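Local coordinates for protein NUDIX hydrolase (Nitrosomonas europaea, PDB 2B0V) that probably hydrolyses nucleoside di- and triphosphates and thiamine diphosphate with magnesium, as a NudJ-type Nudix hydrolase, at residues I72-T76 against T126-C132; Y21-E25 against L35-A39; E25-R29 against K120-R125. One frame throughout, in Å; residues are numbered along the deposited sequence. Where two conformers were deposited one is given.

Interaction 1 of 3, residues I72-T76 against T126-C132; sequences IYHWT and TPLVMQC
Tyr73 and Trp75, on one face of strand 72-76, meet Leu128, Gln131 and Cys132 of the helix that packs against it. Helix 128-137 is joined here to the mixed sheet of the Nudix fold. The strand and helix segments run at 151° to each other, nearly antiparallel, with axes 10.7 Å apart. Leu128 reaches in between the two aromatics. Its CD1 lies 3.7 Å from Tyr73 CB, and the same methyl sits over one face of the six-membered ring of Trp75. Leu128 has two conformers, and the modelled closeness of this methyl to the indole is doubtful. Trp75 CG stands between its backbone N and carbonyl carbon (chi1 88°), which brings the ring back towards Leu128. Thr126 CG2 lies more loosely beside the benzo ring, 4.3 Å from Trp75 CZ2. Cys132 SG lies obliquely to the Tyr73 ring, 3.4 Å from Tyr73 CE2, a sulfur-aromatic contact made by one of two modelled cysteine conformers. Beyond the rings, a water links Tyr73 OH (2.8 Å from the water oxygen) to Cys132 O (2.9 Å from it) and donates to both. At the other end, Thr126 OG1 accepts from Leu128 N at 3.0 Å and caps the entry to the helix. Trp75 also meets the ring of Tyr84 on strand 82-96. Tyr73 OH is hydrogen-bonded to Asp135 as well as to the water. The phenol is thus held at its outer end while its ring packs on apolar atoms and sulfur, which probably limits how the ring can turn.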
# COMPACT_ATOMS: atom_id res chain seq x y z
N ILE A 72 -5.94 7.44 -7.11
CA ILE A 72 -4.56 7.85 -7.43
C ILE A 72 -4.30 9.18 -6.76
O ILE A 72 -5.05 10.13 -7.00
CB ILE A 72 -4.43 8.00 -8.97
CG1 ILE A 72 -4.81 6.67 -9.64
CG2 ILE A 72 -2.97 8.43 -9.35
CD1 ILE A 72 -4.92 6.78 -11.20
N TYR A 73 -3.27 9.22 -5.93
CA TYR A 73 -3.05 10.39 -5.05
C TYR A 73 -1.78 11.08 -5.43
O TYR A 73 -0.73 10.44 -5.53
CB TYR A 73 -2.97 9.95 -3.55
CG TYR A 73 -4.23 9.19 -3.14
CD1 TYR A 73 -5.35 9.88 -2.62
CD2 TYR A 73 -4.34 7.81 -3.33
CE1 TYR A 73 -6.52 9.20 -2.27
CE2 TYR A 73 -5.52 7.13 -3.02
CZ TYR A 73 -6.61 7.85 -2.50
OH TYR A 73 -7.77 7.19 -2.20
N HIS A 74 -1.87 12.38 -5.67
CA HIS A 74 -0.74 13.14 -6.16
C HIS A 74 -0.43 14.16 -5.08
O HIS A 74 -1.21 15.08 -4.85
CB HIS A 74 -1.17 13.80 -7.50
CG HIS A 74 -0.14 14.71 -8.11
ND1 HIS A 74 -0.42 15.51 -9.19
CD2 HIS A 74 1.14 14.97 -7.76
CE1 HIS A 74 0.65 16.20 -9.52
NE2 HIS A 74 1.61 15.92 -8.64
N TRP A 75 0.68 13.98 -4.38
CA TRP A 75 1.01 14.94 -3.32
C TRP A 75 2.48 15.13 -3.12
O TRP A 75 3.28 14.35 -3.62
CB TRP A 75 0.32 14.53 -2.03
CG TRP A 75 1.10 13.60 -1.24
CD1 TRP A 75 1.79 13.88 -0.08
CD2 TRP A 75 1.32 12.24 -1.53
NE1 TRP A 75 2.42 12.76 0.36
CE2 TRP A 75 2.15 11.73 -0.50
CE3 TRP A 75 0.89 11.39 -2.55
CZ2 TRP A 75 2.56 10.40 -0.46
CZ3 TRP A 75 1.29 10.06 -2.52
CH2 TRP A 75 2.12 9.57 -1.48
N THR A 76 2.85 16.18 -2.38
CA THR A 76 4.24 16.42 -2.04
C THR A 76 4.42 16.32 -0.54
O THR A 76 3.67 16.92 0.22
CB THR A 76 4.70 17.80 -2.54
OG1 THR A 76 4.48 17.85 -3.95
CG2 THR A 76 6.20 18.00 -2.24
N THR A 126 1.97 8.71 6.33
CA THR A 126 1.54 9.94 5.61
C THR A 126 0.04 10.10 5.82
O THR A 126 -0.61 9.16 6.27
CB THR A 126 1.77 9.84 4.07
OG1 THR A 126 0.84 8.90 3.52
CG2 THR A 126 3.24 9.43 3.70
N PRO A 127 -0.51 11.28 5.48
CA PRO A 127 -1.95 11.46 5.51
C PRO A 127 -2.72 10.51 4.58
O PRO A 127 -3.95 10.32 4.76
CB PRO A 127 -2.13 12.92 5.07
CG PRO A 127 -0.86 13.57 5.44
CD PRO A 127 0.16 12.53 5.06
N LEU A 128 -2.03 9.88 3.63
CA LEU A 128 -2.68 8.97 2.69
C LEU A 128 -3.10 7.64 3.29
O LEU A 128 -3.97 6.93 2.74
CB LEU A 128 -1.80 8.72 1.46
CG LEU A 128 -1.30 9.92 0.66
CD1 LEU A 128 -0.80 9.35 -0.64
CD2 LEU A 128 -2.39 11.00 0.44
N VAL A 129 -2.47 7.30 4.43
CA VAL A 129 -2.81 6.03 5.08
C VAL A 129 -4.28 6.06 5.42
O VAL A 129 -5.04 5.11 5.12
CB VAL A 129 -1.95 5.79 6.34
CG1 VAL A 129 -2.36 4.50 6.99
CG2 VAL A 129 -0.49 5.71 5.94
N MSE A 130 -4.70 7.16 6.06
CA MSE A 130 -6.10 7.27 6.41
C MSE A 130 -6.97 7.56 5.18
O MSE A 130 -8.06 6.98 5.02
CB MSE A 130 -6.27 8.38 7.48
CG MSE A 130 -7.62 8.43 8.13
SE MSE A 130 -7.75 6.95 9.43
CE MSE A 130 -8.95 5.95 8.33
N GLN A 131 -6.49 8.44 4.30
CA GLN A 131 -7.33 8.85 3.16
C GLN A 131 -7.67 7.67 2.26
O GLN A 131 -8.83 7.53 1.80
CB GLN A 131 -6.67 9.96 2.32
CG GLN A 131 -7.63 10.58 1.28
CD GLN A 131 -8.87 11.18 1.95
OE1 GLN A 131 -10.01 10.82 1.65
NE2 GLN A 131 -8.64 12.01 2.92
N CYS A 132 -6.68 6.81 1.99
CA CYS A 132 -6.87 5.63 1.10
C CYS A 132 -7.97 4.71 1.67
O CYS A 132 -8.80 4.16 0.96
CB CYS A 132 -5.52 4.91 0.89
SG CYS A 132 -4.29 5.88 -0.08
O HOH W 1 -7.97 4.45 -1.81

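Interaction 2 of 3, residues Y21-E25 against L35-A39; sequences YLLVE and LNQPA
Val24 N donates to Asn36 O at 2.8 Å, nearly straight, with an N-H...O angle of 173°. The return bond is longer: Asn36 N meets Val24 O at 3.0 Å. Val24 O also receives a weaker C-H contact from Leu35 CA at 3.4 Å. Val24 and Asn36 thus form an antiparallel hydrogen-bonded pair, and Glu25 with Leu35 is the next, non-hydrogen-bonded pair. Together they make the ladder of the beta hairpin 20-26/34-36. Leu23 packs along the end of this ladder. Its CB is 3.4 Å from Asn36 O, and its CD2 rests 3.8 Å from Gln37 CA. Leu23 CD1 meets Leu35 CD2 at 3.7 Å, with the two side chains crossing at about a right angle. Leu35 CG is anti to its own backbone N (chi1 -168°), which swings the isobutyl group back towards strand 21-25. Its other methyl, CD1, lies 3.8 Å from Glu25 CG. After Asn36 the ladder ends, and Gln37 and Pro38 lead away. Pro38, which has no N-H to offer, puts its ring CD 3.3 Å from Leu22 O. The polar ends turn to other partners. Arg86 binds both Asn36 OD1 and Gln37 OE1, while Gln37 NE2 reaches Val129 O. Glu25 pairs with Arg108 in a salt bridge. Segment 35-39 leads straight into the Nudix box, the signature sequence of the family. Strand 20-26 has 8-17 and then 34-36 along one edge and 106-113 along the other. Helix 128-137 touches Asn36 and Gln37, and helix 48-60 touches Val24 and Pro38.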
# COMPACT_ATOMS: atom_id res chain seq x y z
N TYR A 21 -7.95 -4.25 8.39
CA TYR A 21 -7.05 -3.96 7.26
C TYR A 21 -5.65 -4.48 7.54
O TYR A 21 -5.13 -4.28 8.63
CB TYR A 21 -6.97 -2.46 7.01
CG TYR A 21 -8.29 -1.84 6.61
CD1 TYR A 21 -8.61 -1.70 5.27
CD2 TYR A 21 -9.20 -1.41 7.58
CE1 TYR A 21 -9.84 -1.13 4.88
CE2 TYR A 21 -10.42 -0.84 7.21
CZ TYR A 21 -10.74 -0.70 5.87
OH TYR A 21 -11.94 -0.14 5.51
N LEU A 22 -5.04 -5.13 6.54
CA LEU A 22 -3.66 -5.57 6.65
C LEU A 22 -2.71 -4.39 6.41
O LEU A 22 -2.62 -3.87 5.27
CB LEU A 22 -3.34 -6.68 5.62
CG LEU A 22 -1.98 -7.36 5.74
CD1 LEU A 22 -1.74 -8.01 7.12
CD2 LEU A 22 -1.85 -8.39 4.57
N LEU A 23 -1.98 -4.00 7.47
CA LEU A 23 -1.08 -2.86 7.44
C LEU A 23 0.27 -3.30 7.91
O LEU A 23 0.41 -4.37 8.53
CB LEU A 23 -1.58 -1.74 8.35
CG LEU A 23 -2.96 -1.12 8.00
CD1 LEU A 23 -3.40 -0.07 9.08
CD2 LEU A 23 -3.01 -0.53 6.55
N VAL A 24 1.25 -2.45 7.70
CA VAL A 24 2.58 -2.74 8.21
C VAL A 24 3.01 -1.68 9.21
O VAL A 24 2.67 -0.51 9.04
CB VAL A 24 3.65 -2.89 7.09
CG1 VAL A 24 3.35 -4.10 6.20
CG2 VAL A 24 3.77 -1.61 6.28
N GLU A 25 3.71 -2.10 10.26
CA GLU A 25 4.50 -1.18 11.07
C GLU A 25 5.92 -1.24 10.53
O GLU A 25 6.49 -2.32 10.37
CB GLU A 25 4.44 -1.56 12.56
CG GLU A 25 3.00 -1.44 13.05
CD GLU A 25 2.81 -1.82 14.52
OE1 GLU A 25 3.60 -2.64 15.05
OE2 GLU A 25 1.88 -1.25 15.12
N LEU A 35 2.96 3.47 10.82
CA LEU A 35 1.94 2.57 10.24
C LEU A 35 1.64 2.96 8.78
O LEU A 35 1.52 4.15 8.45
CB LEU A 35 0.66 2.72 11.06
CG LEU A 35 -0.43 1.69 10.83
CD1 LEU A 35 0.05 0.31 11.32
CD2 LEU A 35 -1.73 2.15 11.55
N ASN A 36 1.47 1.96 7.92
CA ASN A 36 1.26 2.25 6.50
C ASN A 36 0.56 1.07 5.83
O ASN A 36 0.57 -0.05 6.34
CB ASN A 36 2.62 2.50 5.82
CG ASN A 36 2.52 3.23 4.46
OD1 ASN A 36 1.47 3.69 4.04
ND2 ASN A 36 3.68 3.39 3.81
N GLN A 37 -0.07 1.29 4.68
CA GLN A 37 -0.42 0.15 3.82
C GLN A 37 0.87 -0.53 3.33
O GLN A 37 1.92 0.14 3.27
CB GLN A 37 -1.18 0.64 2.59
CG GLN A 37 -2.65 0.92 2.79
CD GLN A 37 -2.86 2.30 3.45
OE1 GLN A 37 -2.04 3.23 3.29
NE2 GLN A 37 -3.98 2.44 4.14
N PRO A 38 0.80 -1.81 2.93
CA PRO A 38 1.87 -2.40 2.13
C PRO A 38 2.03 -1.52 0.88
O PRO A 38 1.03 -1.24 0.20
CB PRO A 38 1.28 -3.76 1.72
CG PRO A 38 0.39 -4.10 2.83
CD PRO A 38 -0.32 -2.75 3.11
N ALA A 39 3.23 -1.02 0.62
CA ALA A 39 3.37 0.06 -0.39
C ALA A 39 4.81 0.17 -0.76
O ALA A 39 5.65 -0.32 -0.04
CB ALA A 39 2.92 1.44 0.19

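Interaction 3 of 3, residues E25-R29 against K120-R125; sequences EEIPR and KQAMHR. With EDO (1,2-ethanediol), chain D.
Glu26 and Pro28, where strand 20-26 of the Nudix-fold hairpin runs out into a loop, face Arg125 just beyond the short 3-10 segment 121-123. The backbones stay well apart, with Pro28 CA 8.5 Å from Arg125 CA, and side chains bridge the gap. Arg125 CG lies anti to the backbone N (chi1 173°) and the chain bends at chi2, which carries the guanidinium to Glu26 and across Pro28. Glu26 and Arg125 form a salt bridge: Arg125 NH1 donates to Glu26 OE2 at 2.8 Å. It comes from above the carboxylate plane, 50° out of it, and the two flat groups are 68° apart. Glu26 OE2 also accepts from Asn36 ND2 on the neighbouring strand. Pro28 covers one face of the guanidinium, with its CG 3.4 Å from Arg125 NE. This ring contact and the salt bridge probably limit how the guanidinium turns. Replacing Glu26 with an alanine would probably leave Arg125 without its anionic mate, Asn36 ND2 without this acceptor, and the guanidinium freer to swing. A 1,2-ethanediol, probably from the crystallisation liquor, is hydrogen-bonded to Glu59 OE2, and its O1 takes a weak hydrogen bond from Arg125 NH1 at 3.1 Å.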
# COMPACT_ATOMS: atom_id res chain seq x y z
N GLU A 25 3.71 -2.10 10.26
CA GLU A 25 4.50 -1.18 11.07
C GLU A 25 5.92 -1.24 10.53
O GLU A 25 6.49 -2.32 10.37
CB GLU A 25 4.44 -1.56 12.56
CG GLU A 25 3.00 -1.44 13.05
CD GLU A 25 2.81 -1.82 14.52
OE1 GLU A 25 3.60 -2.64 15.05
OE2 GLU A 25 1.88 -1.25 15.12
N GLU A 26 6.46 -0.07 10.21
CA GLU A 26 7.73 0.00 9.48
C GLU A 26 8.57 1.16 10.01
O GLU A 26 8.05 2.09 10.64
CB GLU A 26 7.46 0.20 7.97
CG GLU A 26 6.77 1.55 7.66
CD GLU A 26 6.29 1.62 6.22
OE1 GLU A 26 6.21 0.54 5.56
OE2 GLU A 26 5.98 2.75 5.77
N ILE A 27 9.87 1.05 9.81
CA ILE A 27 10.79 2.12 10.21
C ILE A 27 11.43 2.61 8.91
O ILE A 27 12.40 2.00 8.44
CB ILE A 27 11.84 1.60 11.20
CG1 ILE A 27 11.14 1.01 12.43
CG2 ILE A 27 12.79 2.71 11.58
CD1 ILE A 27 12.09 0.38 13.45
N PRO A 28 10.88 3.70 8.32
CA PRO A 28 11.38 4.19 7.01
C PRO A 28 12.76 4.82 7.07
O PRO A 28 13.51 4.79 6.08
CB PRO A 28 10.34 5.26 6.61
CG PRO A 28 9.20 5.09 7.54
CD PRO A 28 9.77 4.51 8.82
N ARG A 29 13.07 5.44 8.20
CA ARG A 29 14.37 6.06 8.40
C ARG A 29 14.53 6.13 9.89
O ARG A 29 13.54 6.04 10.63
CB ARG A 29 14.42 7.47 7.79
CG ARG A 29 13.51 8.51 8.47
CD ARG A 29 13.35 9.80 7.63
NE ARG A 29 13.12 9.50 6.20
CZ ARG A 29 11.94 9.21 5.66
NH1 ARG A 29 10.83 9.19 6.41
NH2 ARG A 29 11.85 8.93 4.36
N LYS A 120 -4.14 5.58 15.98
CA LYS A 120 -2.71 5.58 15.68
C LYS A 120 -2.35 6.64 14.65
O LYS A 120 -1.27 6.59 14.06
CB LYS A 120 -2.28 4.18 15.24
CG LYS A 120 -1.96 3.30 16.43
CD LYS A 120 -1.41 1.97 15.95
CE LYS A 120 -0.66 1.30 17.06
NZ LYS A 120 -1.54 1.05 18.21
N GLN A 121 -3.27 7.58 14.41
CA GLN A 121 -3.12 8.61 13.38
C GLN A 121 -1.78 9.34 13.46
O GLN A 121 -1.12 9.55 12.42
CB GLN A 121 -4.29 9.61 13.44
CG GLN A 121 -4.68 10.21 12.10
CD GLN A 121 -6.22 10.15 11.80
OE1 GLN A 121 -6.67 10.60 10.74
NE2 GLN A 121 -7.01 9.58 12.72
N ALA A 122 -1.33 9.68 14.68
CA ALA A 122 -0.06 10.40 14.80
C ALA A 122 1.17 9.63 14.27
O ALA A 122 2.16 10.26 13.90
CB ALA A 122 0.16 10.91 16.25
N MSE A 123 1.09 8.29 14.22
CA MSE A 123 2.23 7.48 13.72
C MSE A 123 1.97 6.96 12.30
O MSE A 123 2.74 6.16 11.78
CB MSE A 123 2.61 6.35 14.69
CG MSE A 123 1.54 5.31 14.87
SE MSE A 123 2.10 3.89 16.12
CE MSE A 123 3.03 2.82 14.83
N HIS A 124 0.91 7.43 11.64
CA HIS A 124 0.74 7.06 10.22
C HIS A 124 1.92 7.63 9.42
O HIS A 124 2.36 8.77 9.65
CB HIS A 124 -0.54 7.62 9.65
CG HIS A 124 -1.77 6.97 10.16
ND1 HIS A 124 -3.01 7.24 9.64
CD2 HIS A 124 -1.96 6.05 11.14
CE1 HIS A 124 -3.93 6.56 10.30
NE2 HIS A 124 -3.32 5.82 11.21
N ARG A 125 2.38 6.84 8.45
CA ARG A 125 3.49 7.30 7.62
C ARG A 125 3.17 8.61 6.88
O ARG A 125 4.00 9.51 6.82
CB ARG A 125 3.94 6.19 6.67
CG ARG A 125 4.97 6.63 5.66
CD ARG A 125 6.28 5.98 5.93
NE ARG A 125 7.36 6.34 4.99
CZ ARG A 125 7.89 5.51 4.08
NH1 ARG A 125 7.43 4.26 3.92
NH2 ARG A 125 8.90 5.94 3.30
C1 EDO D . 7.43 0.72 1.72
O1 EDO D . 6.69 1.97 1.91
C2 EDO D . 8.52 0.73 0.62
O2 EDO D . 8.82 -0.58 0.03

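Overall arrangement
All three contacts reach the one mixed sheet of the Nudix fold. The centres of interactions 2 and 3 are about 9 Å apart, and those two share Glu25 and strand 20-26. Interaction 1 is centred about 13 Å from interaction 2 and 14 Å from interaction 3. Both segments of interaction 2 precede those of interaction 1 in the chain; the segments of interactions 1 and 3 interleave, 25-29, 72-76, 120-125, 126-132. Residues 120-132 join them: the loop serves interaction 3 and the helix interaction 1. Leu35 forms probable backbone hydrogen bonds with Met123 and Arg125. One continuous late segment thus ties the early hairpin, which leads into the Nudix box, to strand 62-77.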